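Local atomic coordinates of GCN5-related N-acetyltransferase:Aminotransferase, class-II (Rhodopseudomonas palustris, PDB entry 2FIW), a protein that probably transfers the acetyl group of acetyl coenzyme A, which it binds, to an amine of its substrate, as other GCN5-related N-acetyltransferases do. Residues Met3-Pro8 with Gly96-Thr101; Ala23-Ser28 with Met87-Pro92; Lys139-Val144 with Ala152-Thr157. All coordinates share one frame; numbering follows the deposited sequence.

How the contacts relate
Contacts 1 and 2 touch, with centres about 16 Å apart, whereas contact 3 lies about 26 Å from contact 1 and 20 Å from contact 2, centre to centre. Strand 84-90 of contact 2 runs in the chain toward helix 99-112 of contact 1, where Val-90 packs against Val-99 and Gly-100; both contacts line one acetyl coenzyme A. Along the sequence contact 1 spans contact 2, and contact 3 follows both. Strand 84-90 and the hairpin 137-146/149-159 belong to the same mixed sheet, with strand 118-123 between them. Contacts 1 and 2 thus hold much of the pyrophosphate and pantetheine grip, while contact 3 builds the far edge of the sheet.

Contact 1: Met3-Pro8 with Gly96-Thr101; sequences MVMSTP and GRDVGT. Residue 4 of segment 3-8 comes from a tag, linker or insertion. With ACO (acetyl coenzyme *a), chain C.
The pyrophosphate-binding loop of the GNAT fold, Gly-96 to Thr-101, meets the N-terminal arm where Met-5, a selenomethionine, lies over Arg-97 and Asp-98. Evidence for the loop is four backbone donors turned to the coenzyme: Gly-96 N and Gly-100 N serve O4A and O5A of one phosphate, Asp-98 N and Thr-101 N serve O1A and O2A of the other. The Gly-96 N bond to O4A is nearly straight, at 173°. Gly-100, without a side chain, brings its CA close to the bridging oxygen O3A.

Met-5 is bent at chi2 (-59°), which folds its chain back onto the loop: CE rests 3.7 Å from Arg-97 CA, and SE approaches the adenine amino nitrogen N6A to 3.2 Å. No direct hydrogen bond joins the segments. Water 1 links them instead, accepting from Met-5 N and donating to Asp-98 OD1 in one of two deposited conformers, so this link is tentative; a second water joins Ser-6 O and Arg-97 O, though its latter distance is doubtfully short. Further along, Pro-8 CG sits 4.2 Å from Val-99 CG2 at the helix start. Thr-101 OG1, also bonded to Arg-134, donates to O2A at 2.7 Å.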
loop_
_atom_site.group_PDB
_atom_site.type_symbol
_atom_site.label_atom_id
_atom_site.label_comp_id
_atom_site.label_asym_id
_atom_site.label_seq_id
_atom_site.Cartn_x
_atom_site.Cartn_y
_atom_site.Cartn_z
HETATM N N MSE A 3 18.971 -14.669 4.318
HETATM C CA MSE A 3 19.432 -13.350 4.758
HETATM C C MSE A 3 18.451 -12.750 5.761
HETATM O O MSE A 3 17.227 -12.904 5.628
HETATM C CB MSE A 3 19.607 -12.381 3.590
HETATM C CG MSE A 3 20.671 -12.742 2.567
HETATM SE SE MSE A 3 22.515 -12.546 3.197
HETATM C CE MSE A 3 22.755 -14.305 3.721
ATOM N N VAL A 4 18.997 -12.069 6.760
ATOM C CA VAL A 4 18.188 -11.408 7.766
ATOM C C VAL A 4 18.144 -9.924 7.437
ATOM O O VAL A 4 19.182 -9.251 7.408
ATOM C CB VAL A 4 18.728 -11.646 9.188
ATOM C CG1 VAL A 4 17.842 -10.972 10.213
ATOM C CG2 VAL A 4 18.816 -13.137 9.480
HETATM N N MSE A 5 16.934 -9.426 7.167
HETATM C CA MSE A 5 16.756 -8.022 6.832
HETATM C C MSE A 5 16.719 -7.169 8.100
HETATM O O MSE A 5 16.287 -7.607 9.157
HETATM C CB MSE A 5 15.464 -7.791 6.028
HETATM C CG MSE A 5 15.304 -8.532 4.689
HETATM SE SE MSE A 5 16.678 -8.146 3.377
HETATM C CE MSE A 5 16.948 -6.260 3.542
ATOM N N SER A 6 17.209 -5.947 7.976
ATOM C CA SER A 6 16.922 -4.897 8.921
ATOM C C SER A 6 15.454 -4.442 8.773
ATOM O O SER A 6 14.839 -4.576 7.705
ATOM C CB SER A 6 17.859 -3.720 8.669
ATOM O OG SER A 6 19.214 -4.114 8.821
ATOM N N THR A 7 14.893 -3.920 9.851
ATOM C CA THR A 7 13.558 -3.353 9.825
ATOM C C THR A 7 13.692 -1.873 9.510
ATOM O O THR A 7 14.525 -1.189 10.094
ATOM C CB THR A 7 12.885 -3.531 11.194
ATOM O OG1 THR A 7 13.082 -4.879 11.648
ATOM C CG2 THR A 7 11.410 -3.291 11.104
ATOM N N PRO A 8 12.897 -1.360 8.568
ATOM C CA PRO A 8 12.971 0.086 8.416
ATOM C C PRO A 8 12.307 0.836 9.585
ATOM O O PRO A 8 11.479 0.271 10.307
ATOM C CB PRO A 8 12.214 0.342 7.104
ATOM C CG PRO A 8 11.309 -0.806 6.953
ATOM C CD PRO A 8 11.962 -1.979 7.615
ATOM N N GLY A 96 11.566 -6.167 -1.899
ATOM C CA GLY A 96 12.296 -7.349 -1.424
ATOM C C GLY A 96 13.206 -7.129 -0.208
ATOM O O GLY A 96 14.183 -7.858 -0.007
ATOM N N ARG A 97 12.885 -6.138 0.619
ATOM C CA ARG A 97 13.751 -5.732 1.714
ATOM C C ARG A 97 12.966 -5.732 3.023
ATOM O O ARG A 97 13.392 -5.135 4.008
ATOM C CB ARG A 97 14.330 -4.342 1.415
ATOM C CG ARG A 97 15.535 -4.389 0.503
ATOM C CD ARG A 97 15.737 -3.126 -0.310
ATOM N NE ARG A 97 16.866 -2.338 0.147
ATOM C CZ ARG A 97 17.690 -1.627 -0.635
ATOM N NH1 ARG A 97 17.547 -1.601 -1.962
ATOM N NH2 ARG A 97 18.681 -0.935 -0.072
ATOM N N ASP A 98 11.817 -6.410 3.015
ATOM C CA ASP A 98 10.845 -6.411 4.119
ATOM C C ASP A 98 10.274 -5.038 4.539
ATOM O O ASP A 98 9.807 -4.871 5.664
ATOM C CB ASP A 98 11.365 -7.223 5.317
ATOM C CG ASP A 98 11.321 -8.732 5.069
ATOM O OD1 ASP A 98 12.151 -9.455 5.670
ATOM O OD2 ASP A 98 10.475 -9.200 4.264
ATOM N N VAL A 99 10.306 -4.063 3.632
ATOM C CA VAL A 99 9.646 -2.765 3.858
ATOM C C VAL A 99 8.107 -2.954 3.909
ATOM O O VAL A 99 7.457 -2.536 4.867
ATOM C CB VAL A 99 10.011 -1.697 2.776
ATOM C CG1 VAL A 99 9.185 -0.421 2.959
ATOM C CG2 VAL A 99 11.496 -1.354 2.805
ATOM N N GLY A 100 7.540 -3.615 2.899
ATOM C CA GLY A 100 6.106 -3.923 2.879
ATOM C C GLY A 100 5.615 -4.615 4.141
ATOM O O GLY A 100 4.601 -4.209 4.732
ATOM N N THR A 101 6.332 -5.666 4.545
ATOM C CA THR A 101 6.014 -6.437 5.759
ATOM C C THR A 101 6.030 -5.598 7.044
ATOM O O THR A 101 5.116 -5.670 7.851
ATOM C CB THR A 101 6.975 -7.661 5.904
ATOM O OG1 THR A 101 6.784 -8.536 4.789
ATOM C CG2 THR A 101 6.746 -8.429 7.198
HETATM N N1A ACO C . 15.508 -12.432 0.076
HETATM C C2A ACO C . 14.485 -12.993 -0.600
HETATM N N3A ACO C . 13.220 -12.558 -0.447
HETATM C C4A ACO C . 12.905 -11.525 0.396
HETATM C C5A ACO C . 13.902 -10.895 1.124
HETATM C C6A ACO C . 15.296 -11.399 0.937
HETATM N N6A ACO C . 16.335 -10.845 1.611
HETATM N N7A ACO C . 13.317 -9.927 1.865
HETATM C C8A ACO C . 11.989 -9.954 1.597
HETATM N N9A ACO C . 11.747 -10.931 0.712
HETATM C C1B ACO C . 10.451 -11.341 0.107
HETATM C C2B ACO C . 9.373 -11.746 1.095
HETATM O O2B ACO C . 9.531 -13.109 1.496
HETATM C C3B ACO C . 8.113 -11.541 0.271
HETATM O O3B ACO C . 7.701 -12.752 -0.366
HETATM P P3B ACO C . 6.162 -13.024 -0.797
HETATM O O7A ACO C . 5.888 -12.197 -2.048
HETATM O O8A ACO C . 5.349 -12.559 0.390
HETATM O O9A ACO C . 6.149 -14.519 -1.024
HETATM C C4B ACO C . 8.478 -10.491 -0.787
HETATM O O4B ACO C . 9.893 -10.306 -0.715
HETATM C C5B ACO C . 7.795 -9.145 -0.547
HETATM O O5B ACO C . 7.959 -8.803 0.838
HETATM P P1A ACO C . 8.441 -7.351 1.334
HETATM O O1A ACO C . 9.891 -7.138 0.952
HETATM O O2A ACO C . 8.003 -7.278 2.780
HETATM O O3A ACO C . 7.473 -6.401 0.456
HETATM P P2A ACO C . 7.988 -5.224 -0.484
HETATM O O4A ACO C . 8.663 -5.845 -1.676
HETATM O O5A ACO C . 8.740 -4.251 0.379
HETATM O O6A ACO C . 6.616 -4.509 -0.962
HETATM C CBP ACO C . 4.499 -4.418 -2.270
HETATM C CCP ACO C . 5.409 -5.204 -1.310
HETATM C CDP ACO C . 3.352 -5.336 -2.674
HETATM C CEP ACO C . 3.963 -3.176 -1.575
HETATM C CAP ACO C . 5.280 -3.940 -3.518
HETATM O OAP ACO C . 5.659 -5.041 -4.363
HETATM C C9P ACO C . 4.663 -2.826 -4.357
HETATM O O9P ACO C . 4.906 -1.553 -4.062
HETATM N N8P ACO C . 3.941 -3.116 -5.360
HETATM C C7P ACO C . 3.288 -2.236 -6.339
HETATM C C6P ACO C . 2.115 -1.431 -5.777
HETATM C C5P ACO C . 1.068 -2.382 -5.280
HETATM O O5P ACO C . 0.749 -3.367 -5.932
HETATM N N4P ACO C . 0.535 -2.092 -4.103
HETATM C C3P ACO C . -0.468 -2.880 -3.416
HETATM C C2P ACO C . -1.826 -2.444 -3.943
HETATM S S1P ACO C . -2.955 -3.035 -2.738
HETATM C C ACO C . -3.395 -1.682 -1.872
HETATM O O ACO C . -2.667 -0.695 -1.848
HETATM C CH3 ACO C . -4.550 -1.697 -1.225
HETATM O O HOH W 1 14.388 -10.671 6.814
HETATM O O HOH W 2 14.513 -3.316 5.351
#

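Contact 2: Ala23-Ser28 with Met87-Pro92; sequences AIFVAS and MLYVHP. With ACO (acetyl coenzyme *a), chain C.
Ile-24, Phe-25 and Ser-28 of helix 18-32 press on Tyr-89 and Val-90 of strand 84-90, the GNAT strand beside which the pantetheine arm lies. The short axes pass 7.3 Å apart at 78°. The buried, close-packed part holds the aromatic pair, a T-shaped stack with planes at 65°: Phe-25 turns its edge to Tyr-89, and its CD2 sits 3.6 Å above the centre of the tyrosine ring. Ile-24 sends CG2, anti to its backbone N, to within 3.4 Å of Tyr-89 O. The other end, Ala-27, His-91 and Pro-92, is partly exposed; Ala-27 CB lies 4.0 Å from His-91 NE2.

Tyr-89 OH is bonded to Trp-45, while CD1 meets coenzyme C6P at 3.6 Å. A serine in place of Tyr-89 would probably open a gap beneath the Phe-25 edge and beside C6P, and leave Trp-45 NE1 without its mate.

Ser-28 OG lies 3.0 Å from Val-90 O and 2.6 Å from coenzyme O9P, with one proton for the two. Pantetheine N4P donates to Leu-88 O (2.8 Å), and Val-90 N to O9P at 160°. The strand backbone thus grips both pantetheine amides, while a weak Leu-88 N bond to the acetyl carbonyl O is consistent with holding the thioester in place.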
loop_
_atom_site.group_PDB
_atom_site.type_symbol
_atom_site.label_atom_id
_atom_site.label_comp_id
_atom_site.label_asym_id
_atom_site.label_seq_id
_atom_site.Cartn_x
_atom_site.Cartn_y
_atom_site.Cartn_z
ATOM N N ALA A 23 5.328 10.492 -5.313
ATOM C CA ALA A 23 6.425 9.955 -6.099
ATOM C C ALA A 23 6.695 8.458 -5.890
ATOM O O ALA A 23 7.021 7.741 -6.843
ATOM C CB ALA A 23 7.681 10.765 -5.857
ATOM N N ILE A 24 6.563 7.974 -4.659
ATOM C CA ILE A 24 6.739 6.535 -4.379
ATOM C C ILE A 24 5.591 5.745 -5.005
ATOM O O ILE A 24 5.780 4.635 -5.502
ATOM C CB ILE A 24 6.796 6.245 -2.838
ATOM C CG1 ILE A 24 8.142 6.684 -2.253
ATOM C CG2 ILE A 24 6.554 4.774 -2.543
ATOM C CD1 ILE A 24 8.108 6.933 -0.742
ATOM N N PHE A 25 4.401 6.343 -4.952
ATOM C CA PHE A 25 3.154 5.757 -5.411
ATOM C C PHE A 25 3.182 5.556 -6.939
ATOM O O PHE A 25 2.942 4.440 -7.421
ATOM C CB PHE A 25 2.014 6.672 -4.944
ATOM C CG PHE A 25 0.663 6.399 -5.569
ATOM C CD1 PHE A 25 0.234 7.134 -6.685
ATOM C CD2 PHE A 25 -0.220 5.498 -4.980
ATOM C CE1 PHE A 25 -1.028 6.916 -7.231
ATOM C CE2 PHE A 25 -1.470 5.263 -5.510
ATOM C CZ PHE A 25 -1.895 5.974 -6.636
ATOM N N VAL A 26 3.507 6.609 -7.691
ATOM C CA VAL A 26 3.550 6.475 -9.144
ATOM C C VAL A 26 4.706 5.583 -9.609
ATOM O O VAL A 26 4.525 4.827 -10.558
ATOM C CB VAL A 26 3.493 7.833 -9.955
ATOM C CG1 VAL A 26 2.667 8.876 -9.256
ATOM C CG2 VAL A 26 4.855 8.347 -10.290
ATOM N N ALA A 27 5.872 5.652 -8.953
ATOM C CA ALA A 27 7.014 4.834 -9.362
ATOM C C ALA A 27 6.778 3.358 -9.075
ATOM O O ALA A 27 7.171 2.495 -9.851
ATOM C CB ALA A 27 8.266 5.315 -8.700
ATOM N N SER A 28 6.127 3.076 -7.951
ATOM C CA SER A 28 5.738 1.718 -7.554
ATOM C C SER A 28 4.779 1.088 -8.572
ATOM O O SER A 28 4.923 -0.068 -8.955
ATOM C CB SER A 28 5.070 1.775 -6.182
ATOM O OG SER A 28 4.803 0.480 -5.679
HETATM N N MSE A 87 -3.839 1.491 1.366
HETATM C CA MSE A 87 -2.676 1.731 0.521
HETATM C C MSE A 87 -1.435 1.050 1.062
HETATM O O MSE A 87 -1.221 1.004 2.281
HETATM C CB MSE A 87 -2.420 3.232 0.387
HETATM C CG MSE A 87 -3.582 3.979 -0.238
HETATM SE SE MSE A 87 -3.192 5.809 -0.605
HETATM C CE MSE A 87 -3.130 6.415 1.116
ATOM N N LEU A 88 -0.636 0.517 0.136
ATOM C CA LEU A 88 0.655 -0.105 0.407
ATOM C C LEU A 88 1.501 0.077 -0.838
ATOM O O LEU A 88 1.200 -0.516 -1.870
ATOM C CB LEU A 88 0.502 -1.603 0.670
ATOM C CG LEU A 88 1.541 -2.325 1.547
ATOM C CD1 LEU A 88 1.739 -3.775 1.109
ATOM C CD2 LEU A 88 2.893 -1.635 1.744
ATOM N N TYR A 89 2.535 0.906 -0.757
ATOM C CA TYR A 89 3.385 1.216 -1.915
ATOM C C TYR A 89 4.837 1.354 -1.475
ATOM O O TYR A 89 5.188 2.250 -0.707
ATOM C CB TYR A 89 2.897 2.484 -2.656
ATOM C CG TYR A 89 1.505 2.323 -3.195
ATOM C CD1 TYR A 89 1.289 1.779 -4.466
ATOM C CD2 TYR A 89 0.390 2.666 -2.420
ATOM C CE1 TYR A 89 -0.008 1.586 -4.963
ATOM C CE2 TYR A 89 -0.917 2.481 -2.898
ATOM C CZ TYR A 89 -1.109 1.944 -4.176
ATOM O OH TYR A 89 -2.390 1.743 -4.668
ATOM N N VAL A 90 5.667 0.436 -1.940
ATOM C CA VAL A 90 7.108 0.484 -1.717
ATOM C C VAL A 90 7.769 0.953 -3.001
ATOM O O VAL A 90 7.373 0.526 -4.080
ATOM C CB VAL A 90 7.650 -0.915 -1.309
ATOM C CG1 VAL A 90 9.204 -0.888 -1.088
ATOM C CG2 VAL A 90 6.908 -1.413 -0.055
ATOM N N HIS A 91 8.763 1.829 -2.893
ATOM C CA HIS A 91 9.495 2.308 -4.063
ATOM C C HIS A 91 10.112 1.104 -4.771
ATOM O O HIS A 91 10.564 0.178 -4.088
ATOM C CB HIS A 91 10.580 3.317 -3.653
ATOM C CG HIS A 91 11.115 4.120 -4.796
ATOM N ND1 HIS A 91 12.202 3.713 -5.547
ATOM C CD2 HIS A 91 10.686 5.279 -5.348
ATOM C CE1 HIS A 91 12.426 4.600 -6.503
ATOM N NE2 HIS A 91 11.526 5.565 -6.402
ATOM N N PRO A 92 10.095 1.082 -6.129
ATOM C CA PRO A 92 10.645 -0.054 -6.893
ATOM C C PRO A 92 12.127 -0.368 -6.616
ATOM O O PRO A 92 12.532 -1.512 -6.692
ATOM C CB PRO A 92 10.448 0.364 -8.351
ATOM C CG PRO A 92 10.141 1.790 -8.334
ATOM C CD PRO A 92 9.526 2.106 -7.025
HETATM N N1A ACO C . 15.508 -12.432 0.076
HETATM C C2A ACO C . 14.485 -12.993 -0.600
HETATM N N3A ACO C . 13.220 -12.558 -0.447
HETATM C C4A ACO C . 12.905 -11.525 0.396
HETATM C C5A ACO C . 13.902 -10.895 1.124
HETATM C C6A ACO C . 15.296 -11.399 0.937
HETATM N N6A ACO C . 16.335 -10.845 1.611
HETATM N N7A ACO C . 13.317 -9.927 1.865
HETATM C C8A ACO C . 11.989 -9.954 1.597
HETATM N N9A ACO C . 11.747 -10.931 0.712
HETATM C C1B ACO C . 10.451 -11.341 0.107
HETATM C C2B ACO C . 9.373 -11.746 1.095
HETATM O O2B ACO C . 9.531 -13.109 1.496
HETATM C C3B ACO C . 8.113 -11.541 0.271
HETATM O O3B ACO C . 7.701 -12.752 -0.366
HETATM P P3B ACO C . 6.162 -13.024 -0.797
HETATM O O7A ACO C . 5.888 -12.197 -2.048
HETATM O O8A ACO C . 5.349 -12.559 0.390
HETATM O O9A ACO C . 6.149 -14.519 -1.024
HETATM C C4B ACO C . 8.478 -10.491 -0.787
HETATM O O4B ACO C . 9.893 -10.306 -0.715
HETATM C C5B ACO C . 7.795 -9.145 -0.547
HETATM O O5B ACO C . 7.959 -8.803 0.838
HETATM P P1A ACO C . 8.441 -7.351 1.334
HETATM O O1A ACO C . 9.891 -7.138 0.952
HETATM O O2A ACO C . 8.003 -7.278 2.780
HETATM O O3A ACO C . 7.473 -6.401 0.456
HETATM P P2A ACO C . 7.988 -5.224 -0.484
HETATM O O4A ACO C . 8.663 -5.845 -1.676
HETATM O O5A ACO C . 8.740 -4.251 0.379
HETATM O O6A ACO C . 6.616 -4.509 -0.962
HETATM C CBP ACO C . 4.499 -4.418 -2.270
HETATM C CCP ACO C . 5.409 -5.204 -1.310
HETATM C CDP ACO C . 3.352 -5.336 -2.674
HETATM C CEP ACO C . 3.963 -3.176 -1.575
HETATM C CAP ACO C . 5.280 -3.940 -3.518
HETATM O OAP ACO C . 5.659 -5.041 -4.363
HETATM C C9P ACO C . 4.663 -2.826 -4.357
HETATM O O9P ACO C . 4.906 -1.553 -4.062
HETATM N N8P ACO C . 3.941 -3.116 -5.360
HETATM C C7P ACO C . 3.288 -2.236 -6.339
HETATM C C6P ACO C . 2.115 -1.431 -5.777
HETATM C C5P ACO C . 1.068 -2.382 -5.280
HETATM O O5P ACO C . 0.749 -3.367 -5.932
HETATM N N4P ACO C . 0.535 -2.092 -4.103
HETATM C C3P ACO C . -0.468 -2.880 -3.416
HETATM C C2P ACO C . -1.826 -2.444 -3.943
HETATM S S1P ACO C . -2.955 -3.035 -2.738
HETATM C C ACO C . -3.395 -1.682 -1.872
HETATM O O ACO C . -2.667 -0.695 -1.848
HETATM C CH3 ACO C . -4.550 -1.697 -1.225
#

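Contact 3: Lys139-Val144 with Ala152-Thr157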
loop_
_atom_site.group_PDB
_atom_site.type_symbol
_atom_site.label_atom_id
_atom_site.label_comp_id
_atom_site.label_asym_id
_atom_site.label_seq_id
_atom_site.Cartn_x
_atom_site.Cartn_y
_atom_site.Cartn_z
ATOM N N LYS A 139 -11.426 -13.399 -0.712
ATOM C CA LYS A 139 -12.852 -13.549 -0.515
ATOM C C LYS A 139 -13.665 -13.213 -1.756
ATOM O O LYS A 139 -14.670 -13.870 -2.028
ATOM C CB LYS A 139 -13.331 -12.720 0.688
ATOM C CG LYS A 139 -12.806 -13.231 2.051
ATOM C CD LYS A 139 -12.789 -14.777 2.134
ATOM C CE LYS A 139 -12.578 -15.279 3.543
ATOM N NZ LYS A 139 -13.838 -15.153 4.341
ATOM N N GLN A 140 -13.227 -12.206 -2.510
ATOM C CA GLN A 140 -14.039 -11.659 -3.599
ATOM C C GLN A 140 -13.169 -10.973 -4.648
ATOM O O GLN A 140 -12.403 -10.063 -4.332
ATOM C CB GLN A 140 -15.091 -10.687 -3.023
ATOM C CG GLN A 140 -16.138 -10.177 -3.999
ATOM C CD GLN A 140 -16.790 -11.292 -4.805
ATOM O OE1 GLN A 140 -16.492 -11.470 -5.985
ATOM N NE2 GLN A 140 -17.676 -12.060 -4.164
ATOM N N ARG A 141 -13.275 -11.434 -5.888
ATOM C CA ARG A 141 -12.633 -10.794 -7.018
ATOM C C ARG A 141 -13.514 -9.611 -7.437
ATOM O O ARG A 141 -14.729 -9.751 -7.541
ATOM C CB ARG A 141 -12.431 -11.825 -8.144
ATOM C CG ARG A 141 -11.802 -11.327 -9.444
ATOM C CD ARG A 141 -10.540 -12.147 -9.795
ATOM N NE ARG A 141 -9.386 -11.412 -9.303
ATOM C CZ ARG A 141 -8.391 -10.911 -10.029
ATOM N NH1 ARG A 141 -8.286 -11.109 -11.329
ATOM N NH2 ARG A 141 -7.445 -10.226 -9.405
ATOM N N ASN A 142 -12.910 -8.437 -7.615
ATOM C CA ASN A 142 -13.637 -7.227 -7.988
ATOM C C ASN A 142 -13.012 -6.554 -9.187
ATOM O O ASN A 142 -11.891 -6.855 -9.584
ATOM C CB ASN A 142 -13.648 -6.171 -6.867
ATOM C CG ASN A 142 -13.625 -6.758 -5.466
ATOM O OD1 ASN A 142 -14.587 -7.394 -5.011
ATOM N ND2 ASN A 142 -12.535 -6.504 -4.755
ATOM N N THR A 143 -13.754 -5.617 -9.748
ATOM C CA THR A 143 -13.237 -4.677 -10.719
ATOM C C THR A 143 -13.491 -3.309 -10.122
ATOM O O THR A 143 -14.558 -3.052 -9.576
ATOM C CB THR A 143 -13.957 -4.830 -12.084
ATOM O OG1 THR A 143 -13.653 -6.122 -12.638
ATOM C CG2 THR A 143 -13.559 -3.751 -13.050
ATOM N N VAL A 144 -12.496 -2.444 -10.199
ATOM C CA VAL A 144 -12.651 -1.063 -9.761
ATOM C C VAL A 144 -12.534 -0.153 -10.989
ATOM O O VAL A 144 -11.719 -0.394 -11.885
ATOM C CB VAL A 144 -11.612 -0.691 -8.618
ATOM C CG1 VAL A 144 -10.177 -0.782 -9.119
ATOM C CG2 VAL A 144 -11.893 0.686 -8.035
ATOM N N ALA A 152 -8.773 -5.072 -12.179
ATOM C CA ALA A 152 -9.161 -6.149 -11.269
ATOM C C ALA A 152 -8.413 -6.017 -9.942
ATOM O O ALA A 152 -7.311 -5.457 -9.894
ATOM C CB ALA A 152 -8.894 -7.498 -11.885
ATOM N N ASN A 153 -9.046 -6.500 -8.872
ATOM C CA ASN A 153 -8.377 -6.757 -7.606
ATOM C C ASN A 153 -9.158 -7.787 -6.825
ATOM O O ASN A 153 -10.174 -8.273 -7.298
ATOM C CB ASN A 153 -8.101 -5.476 -6.781
ATOM C CG ASN A 153 -9.361 -4.761 -6.340
ATOM O OD1 ASN A 153 -10.305 -5.371 -5.838
ATOM N ND2 ASN A 153 -9.366 -3.449 -6.509
ATOM N N THR A 154 -8.663 -8.145 -5.649
ATOM C CA THR A 154 -9.292 -9.156 -4.826
ATOM C C THR A 154 -9.385 -8.643 -3.396
ATOM O O THR A 154 -8.386 -8.182 -2.812
ATOM C CB THR A 154 -8.486 -10.479 -4.846
ATOM O OG1 THR A 154 -8.080 -10.768 -6.182
ATOM C CG2 THR A 154 -9.313 -11.649 -4.342
ATOM N N THR A 155 -10.590 -8.727 -2.845
ATOM C CA THR A 155 -10.821 -8.489 -1.428
ATOM C C THR A 155 -10.291 -9.701 -0.678
ATOM O O THR A 155 -10.611 -10.830 -1.010
ATOM C CB THR A 155 -12.319 -8.270 -1.131
ATOM O OG1 THR A 155 -12.814 -7.223 -1.969
ATOM C CG2 THR A 155 -12.540 -7.894 0.329
HETATM N N MSE A 156 -9.433 -9.442 0.300
HETATM C CA MSE A 156 -8.773 -10.478 1.081
HETATM C C MSE A 156 -8.836 -10.026 2.526
HETATM O O MSE A 156 -8.608 -8.853 2.818
HETATM C CB MSE A 156 -7.307 -10.643 0.661
HETATM C CG MSE A 156 -7.084 -10.740 -0.840
HETATM SE SE MSE A 156 -5.289 -11.209 -1.294
HETATM C CE MSE A 156 -5.392 -10.961 -3.125
ATOM N N THR A 157 -9.162 -10.948 3.424
ATOM C CA THR A 157 -9.345 -10.601 4.840
ATOM C C THR A 157 -8.421 -11.404 5.746
ATOM O O THR A 157 -8.066 -12.537 5.429
ATOM C CB THR A 157 -10.814 -10.791 5.301
ATOM O OG1 THR A 157 -11.194 -12.158 5.111
ATOM C CG2 THR A 157 -11.769 -9.890 4.512
HETATM O O HOH W 3 -5.912 -9.387 -6.791
#
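Strands 137-146 and 149-159 form an antiparallel beta hairpin at the edge of the GNAT sheet, and a classic beta bulge marks one end of this contact, where Lys-139 and Gln-140 both face Thr-155. The evidence is a shared acceptor: Thr-155 O takes a nearly straight bond from Lys-139 N (2.7 Å) and a weak one from Gln-140 N. Thr-155 N answers to Gln-140 O. Beyond the bulge, Asn-142 and Asn-153 are a hydrogen-bonded pair, Asn-142 N giving to Asn-153 O at 2.8 Å and Asn-153 N returning to Asn-142 O.

Arg-141 and Thr-154 share the opposite face with Ala-152. There the guanidinium has its salt bridge with Asp-125; within the hairpin its NE makes a weak bond to Thr-154 OG1, which lies at its edge, while Ala-152 CB covers one face, 3.7 Å from NH1. Thr-154 OG1 donates to water 3 at 2.6 Å, and that water also accepts a weak bond from Arg-141 NH2.

On the Asn-142 face, both amide hydrogens are used. With CG of Asn-153 set between its backbone N and carbonyl carbon (chi1 64°), that amide stands 75° from the plane of its neighbour and presents OD1. Thr-155 OG1 is the second acceptor and is itself bonded to Asp-122 on strand 118-123, so the amide is tied through it to the next strand. Asn-142 ND2 reaches Thr-155 OG1 at 2.9 Å and Asn-153 OD1 at 2.7 Å, the latter nearly along the C=O axis.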